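Local coordinates for diacylglycerol lipase (Aspergillus oryzae, PDB 5XK2), which probably hydrolyses the ester bonds of mono- and diacylglycerols as an alpha/beta-hydrolase of the class 3 lipase family, captured here in a closed conformation, at residues T28-N33 with L42-G47; S62-D65 with T71-F74; P108-G113 with A163-T168; C114-G119 with A159-A164; V75-T80 with S143-V148. One frame throughout, in Å; residues are numbered along the deposited sequence.

Contact 1 of 5, residues T28-N33 with L42-G47; sequences TYCPNN and LNCSVG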
# COMPACT_ATOMS: atom_id res chain seq x y z
N THR A 28 -2.85 -18.06 -6.03
CA THR A 28 -3.99 -17.15 -6.20
C THR A 28 -3.59 -15.78 -6.69
O THR A 28 -4.44 -15.00 -7.10
CB THR A 28 -4.81 -16.94 -4.91
OG1 THR A 28 -4.02 -16.23 -3.94
CG2 THR A 28 -5.26 -18.27 -4.35
N TYR A 29 -2.30 -15.45 -6.62
CA TYR A 29 -1.82 -14.16 -7.14
C TYR A 29 -1.55 -14.18 -8.64
O TYR A 29 -1.42 -13.12 -9.25
CB TYR A 29 -0.54 -13.74 -6.42
CG TYR A 29 -0.78 -13.30 -5.00
CD1 TYR A 29 -1.18 -12.01 -4.72
CD2 TYR A 29 -0.57 -14.18 -3.94
CE1 TYR A 29 -1.39 -11.59 -3.40
CE2 TYR A 29 -0.77 -13.77 -2.62
CZ TYR A 29 -1.17 -12.48 -2.36
OH TYR A 29 -1.36 -12.09 -1.05
N CYS A 30 -1.47 -15.37 -9.23
CA CYS A 30 -1.18 -15.50 -10.67
C CYS A 30 -2.44 -15.31 -11.47
O CYS A 30 -3.38 -16.08 -11.32
CB CYS A 30 -0.61 -16.88 -10.98
SG CYS A 30 0.74 -17.43 -9.95
N PRO A 31 -2.48 -14.30 -12.35
CA PRO A 31 -3.72 -14.05 -13.09
C PRO A 31 -4.21 -15.27 -13.87
O PRO A 31 -5.42 -15.51 -13.91
CB PRO A 31 -3.34 -12.90 -14.03
CG PRO A 31 -2.25 -12.18 -13.26
CD PRO A 31 -1.45 -13.28 -12.63
N ASN A 32 -3.31 -16.06 -14.45
CA ASN A 32 -3.74 -17.24 -15.19
C ASN A 32 -4.56 -18.21 -14.35
O ASN A 32 -5.43 -18.89 -14.88
CB ASN A 32 -2.53 -17.98 -15.78
CG ASN A 32 -1.51 -18.36 -14.71
OD1 ASN A 32 -0.90 -17.50 -14.10
ND2 ASN A 32 -1.35 -19.66 -14.48
N ASN A 33 -4.28 -18.29 -13.05
CA ASN A 33 -5.00 -19.25 -12.22
C ASN A 33 -6.38 -18.76 -11.84
O ASN A 33 -7.30 -19.56 -11.72
CB ASN A 33 -4.20 -19.57 -10.95
CG ASN A 33 -2.93 -20.35 -11.23
OD1 ASN A 33 -2.89 -21.19 -12.15
ND2 ASN A 33 -1.88 -20.06 -10.47
N LEU A 42 -3.02 -25.70 -12.38
CA LEU A 42 -2.45 -24.60 -11.61
C LEU A 42 -0.97 -24.47 -11.95
O LEU A 42 -0.27 -25.46 -12.03
CB LEU A 42 -2.61 -24.85 -10.11
CG LEU A 42 -4.01 -24.65 -9.53
CD1 LEU A 42 -3.99 -25.08 -8.08
CD2 LEU A 42 -4.48 -23.20 -9.64
N ASN A 43 -0.52 -23.26 -12.21
CA ASN A 43 0.92 -23.07 -12.38
C ASN A 43 1.29 -21.64 -12.07
O ASN A 43 0.48 -20.72 -12.24
CB ASN A 43 1.35 -23.47 -13.79
CG ASN A 43 0.80 -22.57 -14.85
OD1 ASN A 43 1.47 -21.62 -15.28
ND2 ASN A 43 -0.43 -22.85 -15.29
N CYS A 44 2.53 -21.45 -11.61
CA CYS A 44 2.96 -20.12 -11.18
C CYS A 44 4.18 -19.72 -12.00
O CYS A 44 5.23 -20.34 -11.87
CB CYS A 44 3.31 -20.11 -9.69
SG CYS A 44 1.93 -20.80 -8.65
N SER A 45 4.00 -18.70 -12.83
CA SER A 45 5.02 -18.24 -13.76
C SER A 45 6.32 -17.89 -13.08
O SER A 45 7.38 -18.10 -13.67
CB SER A 45 4.51 -17.00 -14.52
OG SER A 45 3.41 -17.36 -15.33
N VAL A 46 6.23 -17.37 -11.86
CA VAL A 46 7.44 -16.96 -11.13
C VAL A 46 8.10 -18.11 -10.36
O VAL A 46 9.14 -17.92 -9.73
CB VAL A 46 7.13 -15.81 -10.15
CG1 VAL A 46 6.53 -14.63 -10.91
CG2 VAL A 46 6.19 -16.28 -9.07
N GLY A 47 7.49 -19.29 -10.39
CA GLY A 47 8.12 -20.50 -9.88
C GLY A 47 8.00 -20.76 -8.39
O GLY A 47 8.81 -21.48 -7.83
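N32 and N33, in the short helix 31-34 of the lipase N-terminal region, grip the backbone of N43 in the loop leading to helix 50-55. The side-chain amide of N33 works like a piece of backbone: its OD1 accepts from N43 N at 3.1 Å, on an in-plane lone pair. N33 ND2 returns a bond to N43 O at 3.0 Å, a bent one with the donor 51° out of the plane of the N43 carbonyl. The same ND2 also serves A27 O. From the opposite face of the N43 carbonyl comes N32 ND2, which is 3.1 Å from N43 O; here the bond is nearly straight, and the acceptor lies in the amide plane of N32. With CG between the backbone N and the carbonyl carbon (chi1 56°), N32 turns its amide to N43. Beside the amides, L42 CD2 packs on N33 CG at 3.6 Å, the two side chains roughly perpendicular. C30, the N-cap residue of the helix, lays SG against C44 CB at 3.7 Å. Their partners lie elsewhere, C278 for C30 and C49 for C44, so sulfurs of two different disulfides come together here. Two amide donors gripping one carbonyl from opposite faces imply a loop fixed by polar bonds at N43, while L42 and the cysteines pack beside them.

Contact 2 of 5, residues S62-D65 with T71-F74; sequences SFSD and TAGF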
# COMPACT_ATOMS: atom_id res chain seq x y z
N SER A 62 -12.68 -21.03 -11.39
CA SER A 62 -11.97 -19.84 -10.95
C SER A 62 -12.98 -18.71 -10.83
O SER A 62 -14.08 -18.75 -11.42
CB SER A 62 -10.85 -19.48 -11.93
OG SER A 62 -11.42 -19.05 -13.17
N PHE A 63 -12.62 -17.69 -10.06
CA PHE A 63 -13.48 -16.54 -9.86
C PHE A 63 -12.66 -15.29 -9.68
O PHE A 63 -11.55 -15.31 -9.13
CB PHE A 63 -14.42 -16.76 -8.66
CG PHE A 63 -13.72 -17.26 -7.42
CD1 PHE A 63 -13.18 -16.37 -6.51
CD2 PHE A 63 -13.65 -18.62 -7.15
CE1 PHE A 63 -12.54 -16.83 -5.37
CE2 PHE A 63 -13.02 -19.09 -6.03
CZ PHE A 63 -12.46 -18.20 -5.13
N SER A 64 -13.16 -14.19 -10.23
CA SER A 64 -12.49 -12.91 -10.08
C SER A 64 -13.55 -11.82 -10.01
O SER A 64 -14.41 -11.74 -10.89
CB SER A 64 -11.53 -12.70 -11.25
OG SER A 64 -10.74 -11.54 -11.06
N ASP A 65 -13.51 -10.99 -8.98
CA ASP A 65 -14.43 -9.85 -8.90
C ASP A 65 -13.64 -8.56 -8.96
O ASP A 65 -13.05 -8.16 -7.96
CB ASP A 65 -15.24 -9.92 -7.60
CG ASP A 65 -16.07 -8.67 -7.35
OD1 ASP A 65 -16.35 -7.92 -8.30
OD2 ASP A 65 -16.44 -8.44 -6.18
N THR A 71 -11.70 -9.42 -5.17
CA THR A 71 -11.43 -10.78 -4.70
C THR A 71 -11.24 -11.71 -5.89
O THR A 71 -11.93 -11.59 -6.90
CB THR A 71 -12.60 -11.33 -3.87
OG1 THR A 71 -12.85 -10.47 -2.76
CG2 THR A 71 -12.30 -12.75 -3.36
N ALA A 72 -10.31 -12.66 -5.77
CA ALA A 72 -10.12 -13.65 -6.83
C ALA A 72 -9.71 -14.97 -6.21
O ALA A 72 -9.42 -15.02 -5.02
CB ALA A 72 -9.07 -13.17 -7.84
N GLY A 73 -9.71 -16.04 -6.99
CA GLY A 73 -9.25 -17.31 -6.47
C GLY A 73 -9.76 -18.47 -7.30
O GLY A 73 -10.15 -18.31 -8.44
N PHE A 74 -9.74 -19.66 -6.71
CA PHE A 74 -10.14 -20.85 -7.46
C PHE A 74 -10.54 -21.97 -6.52
O PHE A 74 -10.20 -21.95 -5.34
CB PHE A 74 -9.00 -21.33 -8.39
CG PHE A 74 -7.68 -21.54 -7.67
CD1 PHE A 74 -7.47 -22.66 -6.89
CD2 PHE A 74 -6.67 -20.60 -7.78
CE1 PHE A 74 -6.26 -22.82 -6.18
CE2 PHE A 74 -5.46 -20.75 -7.10
CZ PHE A 74 -5.25 -21.85 -6.31
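F63 turns its CG into the position between its own backbone N and carbonyl carbon (chi1 48°), and this folds the ring across the neighbouring strand onto G73. The setting is the beta hairpin of strands 58-65 and 71-78, at one edge of the central sheet, where the strand axes run antiparallel at 177°. F63 and G73 form a hydrogen-bonded pair, with F63 N to G73 O at 3.0 Å and G73 N to F63 O at 2.9 Å. S62 with F74 and S64 with A72 are the flanking non-hydrogen-bonded pairs, their side chains on the other side of the sheet from the F63 ring. That ring lies between G73 and helix 118-138, where V127, R130 and I131 touch it. Nearer the turn, D65 N reaches T71 O at 2.7 Å, almost straight; the D65 carboxylate itself binds T69 and the backbone N atoms of T67 and I68. Because G73 carries no side chain, nothing separates the aromatic face from the backbone. G73 CA stands 3.9 Å from the centroid of the F63 ring in a CH-pi contact, 28° off the ring normal.

Contact 3 of 5, residues P108-G113 with A163-T168; sequences PGLCDG and AADLRT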
# COMPACT_ATOMS: atom_id res chain seq x y z
N PRO A 108 -22.81 -12.17 10.38
CA PRO A 108 -22.70 -13.27 9.41
C PRO A 108 -23.71 -14.40 9.61
O PRO A 108 -23.70 -15.32 8.80
CB PRO A 108 -21.27 -13.76 9.62
CG PRO A 108 -21.05 -13.57 11.08
CD PRO A 108 -21.77 -12.28 11.43
N GLY A 109 -24.45 -14.40 10.71
CA GLY A 109 -25.45 -15.44 10.95
C GLY A 109 -24.81 -16.77 11.33
O GLY A 109 -25.33 -17.83 10.99
N LEU A 110 -23.65 -16.70 11.97
CA LEU A 110 -22.93 -17.92 12.34
C LEU A 110 -23.06 -18.41 13.77
O LEU A 110 -22.90 -19.60 14.02
CB LEU A 110 -21.44 -17.73 12.06
CG LEU A 110 -21.09 -17.41 10.61
CD1 LEU A 110 -19.59 -17.20 10.45
CD2 LEU A 110 -21.59 -18.52 9.69
N CYS A 111 -23.40 -17.52 14.69
CA CYS A 111 -23.44 -17.86 16.12
C CYS A 111 -23.92 -16.66 16.93
O CYS A 111 -23.98 -15.53 16.43
CB CYS A 111 -22.07 -18.34 16.63
SG CYS A 111 -20.56 -17.47 16.05
N ASP A 112 -24.26 -16.92 18.19
CA ASP A 112 -24.88 -15.89 19.01
C ASP A 112 -23.91 -14.75 19.32
O ASP A 112 -22.84 -14.97 19.91
CB ASP A 112 -25.38 -16.48 20.33
CG ASP A 112 -26.50 -17.50 20.14
OD1 ASP A 112 -27.07 -17.58 19.03
OD2 ASP A 112 -26.81 -18.20 21.13
N GLY A 113 -24.30 -13.53 18.94
CA GLY A 113 -23.52 -12.33 19.19
C GLY A 113 -22.29 -12.22 18.30
O GLY A 113 -21.44 -11.36 18.50
N ALA A 163 -14.03 -20.58 5.74
CA ALA A 163 -13.91 -21.84 6.47
C ALA A 163 -14.95 -21.93 7.59
O ALA A 163 -15.58 -22.96 7.78
CB ALA A 163 -12.48 -21.99 7.07
N ALA A 164 -15.11 -20.84 8.34
CA ALA A 164 -16.06 -20.79 9.45
C ALA A 164 -17.47 -21.14 8.95
O ALA A 164 -18.17 -21.98 9.52
CB ALA A 164 -16.06 -19.42 10.08
N ASP A 165 -17.86 -20.49 7.86
CA ASP A 165 -19.20 -20.67 7.29
C ASP A 165 -19.37 -22.08 6.74
O ASP A 165 -20.36 -22.77 7.04
CB ASP A 165 -19.42 -19.60 6.21
CG ASP A 165 -20.86 -19.50 5.74
OD1 ASP A 165 -21.78 -19.94 6.45
OD2 ASP A 165 -21.06 -18.95 4.63
N LEU A 166 -18.40 -22.53 5.92
CA LEU A 166 -18.47 -23.86 5.36
C LEU A 166 -18.63 -24.94 6.43
O LEU A 166 -19.39 -25.88 6.26
CB LEU A 166 -17.23 -24.14 4.50
CG LEU A 166 -17.24 -23.36 3.18
CD1 LEU A 166 -15.88 -23.53 2.47
CD2 LEU A 166 -18.37 -23.83 2.24
N ARG A 167 -17.92 -24.79 7.56
CA ARG A 167 -18.04 -25.78 8.62
C ARG A 167 -19.44 -25.83 9.20
O ARG A 167 -19.90 -26.92 9.55
CB ARG A 167 -17.04 -25.48 9.74
CG ARG A 167 -15.59 -25.75 9.34
CD ARG A 167 -14.70 -24.94 10.29
NE ARG A 167 -13.30 -25.07 9.92
CZ ARG A 167 -12.34 -24.33 10.45
NH1 ARG A 167 -12.65 -23.36 11.31
NH2 ARG A 167 -11.08 -24.53 10.09
N THR A 168 -20.12 -24.69 9.29
CA THR A 168 -21.49 -24.70 9.81
C THR A 168 -22.43 -25.40 8.83
O THR A 168 -23.56 -25.75 9.17
CB THR A 168 -22.03 -23.29 10.12
OG1 THR A 168 -22.26 -22.53 8.91
CG2 THR A 168 -21.09 -22.52 11.05
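L110, on the irregular loop between strands 105-106 and 116-117, comes nearest to helix 154-168 of the alpha/beta-hydrolase fold at D165, where the two CA atoms are 6.9 Å apart and no backbone bond joins the segments. From the loop, L110 alone makes the contact. It directs its CB at the helix, and a first torsion that sets CG opposite the carbonyl carbon (chi1 -59°) swings CG toward the helix, whose surface the two methyls then meet. L110 CD1 goes to A164 CB at 4.2 Å, the apolar prong. L110 CD2 goes to the more polar neighbour, with D165 OD1 at 3.5 Å, leucine and aspartate lying nearly square to each other. One helical turn on, T168 OG1 stands 4.1 Å from L110 CD2. That hydroxyl is turned back on its own helix, giving its proton to a lone pair of D165 O at 2.7 Å. D165 OD2 is likewise engaged elsewhere, meeting W124 NE1 and forming a salt bridge with R128 NH1, both on helix 118-138. Next to L110 in the loop, C111 is tied to C114 by a disulfide and leans on L188 and F191 of helix 186-195. With OD2 and the T168 hydroxyl bonded elsewhere, the approach of L110 to OD1 is van der Waals contact: L110 packs on one face of the helix end, and the disulfide braces its loop.

Contact 4 of 5, residues C114-G119 with A159-A164; sequences CKAELG and ASLAAA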
# COMPACT_ATOMS: atom_id res chain seq x y z
N CYS A 114 -22.21 -13.10 17.30
CA CYS A 114 -21.02 -13.14 16.45
C CYS A 114 -21.06 -12.04 15.40
O CYS A 114 -22.12 -11.75 14.83
CB CYS A 114 -20.88 -14.52 15.82
SG CYS A 114 -20.49 -15.75 17.10
N LYS A 115 -19.92 -11.40 15.17
CA LYS A 115 -19.82 -10.33 14.18
C LYS A 115 -18.53 -10.51 13.41
O LYS A 115 -17.54 -10.94 13.98
CB LYS A 115 -19.85 -8.94 14.83
CG LYS A 115 -21.05 -8.69 15.74
CD LYS A 115 -22.30 -8.43 14.94
CE LYS A 115 -22.42 -6.95 14.67
NZ LYS A 115 -22.03 -6.19 15.88
N ALA A 116 -18.57 -10.20 12.12
CA ALA A 116 -17.41 -10.32 11.24
C ALA A 116 -17.12 -9.01 10.55
O ALA A 116 -17.98 -8.14 10.45
CB ALA A 116 -17.66 -11.40 10.18
N GLU A 117 -15.89 -8.87 10.07
CA GLU A 117 -15.50 -7.69 9.30
C GLU A 117 -16.35 -7.63 8.02
O GLU A 117 -16.39 -8.59 7.27
CB GLU A 117 -14.00 -7.76 8.96
CG GLU A 117 -13.32 -6.41 8.83
CD GLU A 117 -13.42 -5.82 7.44
OE1 GLU A 117 -13.20 -4.60 7.31
OE2 GLU A 117 -13.68 -6.56 6.47
N LEU A 118 -17.02 -6.50 7.78
CA LEU A 118 -17.98 -6.41 6.68
C LEU A 118 -17.36 -6.66 5.31
O LEU A 118 -17.91 -7.39 4.49
CB LEU A 118 -18.67 -5.04 6.68
CG LEU A 118 -19.57 -4.78 5.47
CD1 LEU A 118 -20.77 -5.70 5.46
CD2 LEU A 118 -20.01 -3.33 5.46
N GLY A 119 -16.20 -6.06 5.08
CA GLY A 119 -15.56 -6.18 3.78
C GLY A 119 -15.23 -7.62 3.43
O GLY A 119 -15.52 -8.10 2.32
N ALA A 159 -10.49 -16.32 3.58
CA ALA A 159 -10.46 -17.75 3.84
C ALA A 159 -10.95 -18.08 5.25
O ALA A 159 -11.62 -19.09 5.44
CB ALA A 159 -9.05 -18.30 3.64
N SER A 160 -10.56 -17.26 6.23
CA SER A 160 -10.96 -17.49 7.63
C SER A 160 -12.48 -17.54 7.78
O SER A 160 -13.03 -18.46 8.42
CB SER A 160 -10.39 -16.39 8.54
OG SER A 160 -8.97 -16.44 8.54
N LEU A 161 -13.15 -16.56 7.18
CA LEU A 161 -14.61 -16.50 7.29
C LEU A 161 -15.27 -17.58 6.42
O LEU A 161 -16.29 -18.14 6.81
CB LEU A 161 -15.12 -15.12 6.90
CG LEU A 161 -14.70 -13.99 7.84
CD1 LEU A 161 -15.13 -12.65 7.24
CD2 LEU A 161 -15.31 -14.17 9.24
N ALA A 162 -14.71 -17.86 5.25
CA ALA A 162 -15.23 -18.93 4.40
C ALA A 162 -15.17 -20.28 5.13
O ALA A 162 -16.13 -21.04 5.11
CB ALA A 162 -14.45 -19.02 3.08
N ALA A 163 -14.03 -20.58 5.74
CA ALA A 163 -13.91 -21.84 6.47
C ALA A 163 -14.95 -21.93 7.59
O ALA A 163 -15.58 -22.96 7.78
CB ALA A 163 -12.48 -21.99 7.07
N ALA A 164 -15.11 -20.84 8.34
CA ALA A 164 -16.06 -20.79 9.45
C ALA A 164 -17.47 -21.14 8.95
O ALA A 164 -18.17 -21.98 9.52
CB ALA A 164 -16.06 -19.42 10.08
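A116 and L161 meet methyl to methyls: the single CB of A116 points at the helix and settles against the forked end of L161, which comes out from the helix to receive it. The nearer branch is L161 CD2, at 3.8 Å from A116 CB, while L161 CD1 is only slightly farther, at 4.1 Å from the same atom. L161 offers both branches because its CG is anti to the carbonyl carbon, beside the backbone N (chi1 -66°), with its CB already turned toward the incoming chain. L161 CD1 extends past the alanine to lie 4.3 Å from E117 O, so the leucine spans two successive residues of the strand. The pair joins the two-stranded antiparallel ribbon of 105-106 and 116-117, where A116 bonds to T106 through the backbone, with helix 154-168 of the alpha/beta-hydrolase fold. That helix follows a strand-to-helix turn with the sequence pattern of a nucleophile elbow, probably the site of the catalytic serine. Both partners are buried, and the setting is apolar: V183, F120 and W121 also touch L161, and L188 of helix 186-195 also touches A116. E117 is the N-cap of helix 118-138; its carboxylate caps the first turn, where OE2 accepts a hydrogen bond from F120 N.

Contact 5 of 5, residues V75-T80 with S143-V148; sequences VAVDNT and SDYKIV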
# COMPACT_ATOMS: atom_id res chain seq x y z
N VAL A 75 -11.26 -22.94 -7.07
CA VAL A 75 -11.43 -24.24 -6.44
C VAL A 75 -10.66 -25.22 -7.30
O VAL A 75 -10.90 -25.30 -8.50
CB VAL A 75 -12.90 -24.67 -6.34
CG1 VAL A 75 -13.00 -26.01 -5.62
CG2 VAL A 75 -13.71 -23.61 -5.58
N ALA A 76 -9.72 -25.94 -6.69
CA ALA A 76 -8.88 -26.87 -7.44
C ALA A 76 -8.93 -28.26 -6.84
O ALA A 76 -9.30 -28.44 -5.66
CB ALA A 76 -7.44 -26.35 -7.47
N VAL A 77 -8.58 -29.25 -7.65
CA VAL A 77 -8.56 -30.64 -7.19
C VAL A 77 -7.11 -31.11 -7.16
O VAL A 77 -6.41 -31.02 -8.19
CB VAL A 77 -9.37 -31.55 -8.13
CG1 VAL A 77 -9.25 -33.00 -7.68
CG2 VAL A 77 -10.83 -31.12 -8.17
N ASP A 78 -6.67 -31.59 -6.00
CA ASP A 78 -5.34 -32.16 -5.86
C ASP A 78 -5.51 -33.66 -5.63
O ASP A 78 -5.86 -34.10 -4.53
CB ASP A 78 -4.62 -31.47 -4.68
CG ASP A 78 -3.22 -32.00 -4.44
OD1 ASP A 78 -2.89 -33.12 -4.86
OD2 ASP A 78 -2.44 -31.28 -3.76
N ASN A 79 -5.25 -34.46 -6.67
CA ASN A 79 -5.47 -35.90 -6.57
C ASN A 79 -4.27 -36.61 -5.96
O ASN A 79 -4.34 -37.77 -5.59
CB ASN A 79 -5.80 -36.49 -7.94
CG ASN A 79 -7.20 -36.14 -8.39
OD1 ASN A 79 -8.14 -36.20 -7.59
ND2 ASN A 79 -7.34 -35.77 -9.67
N THR A 80 -3.16 -35.89 -5.85
CA THR A 80 -1.99 -36.46 -5.21
C THR A 80 -2.18 -36.48 -3.71
O THR A 80 -1.94 -37.49 -3.05
CB THR A 80 -0.74 -35.68 -5.60
OG1 THR A 80 -0.58 -35.79 -7.01
CG2 THR A 80 0.50 -36.23 -4.89
N SER A 143 -15.08 -38.36 -2.75
CA SER A 143 -15.85 -38.31 -1.50
C SER A 143 -15.05 -38.26 -0.19
O SER A 143 -15.52 -37.69 0.79
CB SER A 143 -16.82 -39.50 -1.44
OG SER A 143 -16.12 -40.73 -1.40
N ASP A 144 -13.86 -38.86 -0.16
CA ASP A 144 -13.05 -38.88 1.06
C ASP A 144 -11.97 -37.80 1.10
O ASP A 144 -11.09 -37.85 1.95
CB ASP A 144 -12.42 -40.25 1.26
CG ASP A 144 -11.49 -40.64 0.14
OD1 ASP A 144 -11.57 -40.02 -0.95
OD2 ASP A 144 -10.70 -41.58 0.34
N TYR A 145 -11.98 -36.88 0.14
CA TYR A 145 -10.95 -35.84 0.10
C TYR A 145 -11.09 -34.82 1.23
O TYR A 145 -12.21 -34.51 1.67
CB TYR A 145 -11.00 -35.08 -1.25
CG TYR A 145 -10.38 -35.80 -2.43
CD1 TYR A 145 -10.44 -37.19 -2.55
CD2 TYR A 145 -9.74 -35.09 -3.44
CE1 TYR A 145 -9.87 -37.85 -3.63
CE2 TYR A 145 -9.17 -35.74 -4.53
CZ TYR A 145 -9.23 -37.12 -4.62
OH TYR A 145 -8.69 -37.78 -5.68
N LYS A 146 -9.95 -34.29 1.68
CA LYS A 146 -9.96 -33.15 2.58
C LYS A 146 -10.47 -31.94 1.85
O LYS A 146 -10.30 -31.83 0.64
CB LYS A 146 -8.56 -32.85 3.12
CG LYS A 146 -7.96 -33.93 3.97
CD LYS A 146 -6.78 -33.39 4.77
CE LYS A 146 -5.47 -33.52 4.02
NZ LYS A 146 -5.36 -32.55 2.90
N ILE A 147 -11.08 -31.04 2.59
CA ILE A 147 -11.43 -29.73 2.04
C ILE A 147 -10.53 -28.70 2.70
O ILE A 147 -10.61 -28.48 3.91
CB ILE A 147 -12.90 -29.38 2.27
CG1 ILE A 147 -13.80 -30.35 1.48
CG2 ILE A 147 -13.18 -27.96 1.81
CD1 ILE A 147 -15.28 -30.14 1.72
N VAL A 148 -9.65 -28.08 1.90
CA VAL A 148 -8.67 -27.12 2.41
C VAL A 148 -9.02 -25.72 1.94
O VAL A 148 -9.22 -25.51 0.73
CB VAL A 148 -7.24 -27.46 1.95
CG1 VAL A 148 -6.26 -26.34 2.36
CG2 VAL A 148 -6.78 -28.81 2.49
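The Y145 ring and the N79 side-chain amide are the flat groups, turned 79° apart, and they meet at the ring edge. N79 OD1 lies there near the ring plane, as does D144 OD1 from the tyrosine's own segment; V77 CG1 and D78 O approach the ring obliquely. The ring of H142 stands edge-to-face with that of Y145. Across the contact, Y145 OH donates to N79 OD1 at 2.5 Å, a length so short that its exact value is doubtful. The hydroxyl is tilted 26° from the amide carbonyl plane. The asparagine reaches it with CG anti to its carbonyl carbon (chi1 -74°), which brings the amide nearer than the direction of its CB would suggest. Elsewhere on the ring, Y145 CE2 is 4.2 Å from V77 CG1 and 3.7 Å from D78 O. The segments flank, at the same end of the central sheet, the strand 83-89 that lies between strands 71-78 and 146-152, so the tyrosine bridges over it and also touches I84. Nearby, D78 OD2 bonds to Y24 OH of helix 14-27, and D144 OD2 makes a salt bridge with K82. With one phenol-to-amide pairing on an exposed asparagine and a single valine methyl beside the ring, the chemistry implies a tie at the rim of the sheet in which Y145 supplies more than half of the buried area.

In the fold
Contacts 2 and 4 are buried, whereas contacts 1, 3 and 5 are only partly so. Contacts 2 and 5 share strand 71-78 of the central sheet: contact 2 is backbone pairing, while contact 5 adds a tyrosine side-chain bond at the strand's end. Contact 1 packs on both, L42 reaching F74 of one and A76 of the other. On the opposite side of the chain's centre from contact 1, contacts 3 and 4 sit about 8 Å apart between centres on helix 154-168, sharing A163 and A164, and neither has a hydrogen bond across it. The chemistry thus runs from amide-to-backbone bonding in the N-terminal loop, through sheet pairing, to leucine methyls packing between helix 154-168 and its neighbours.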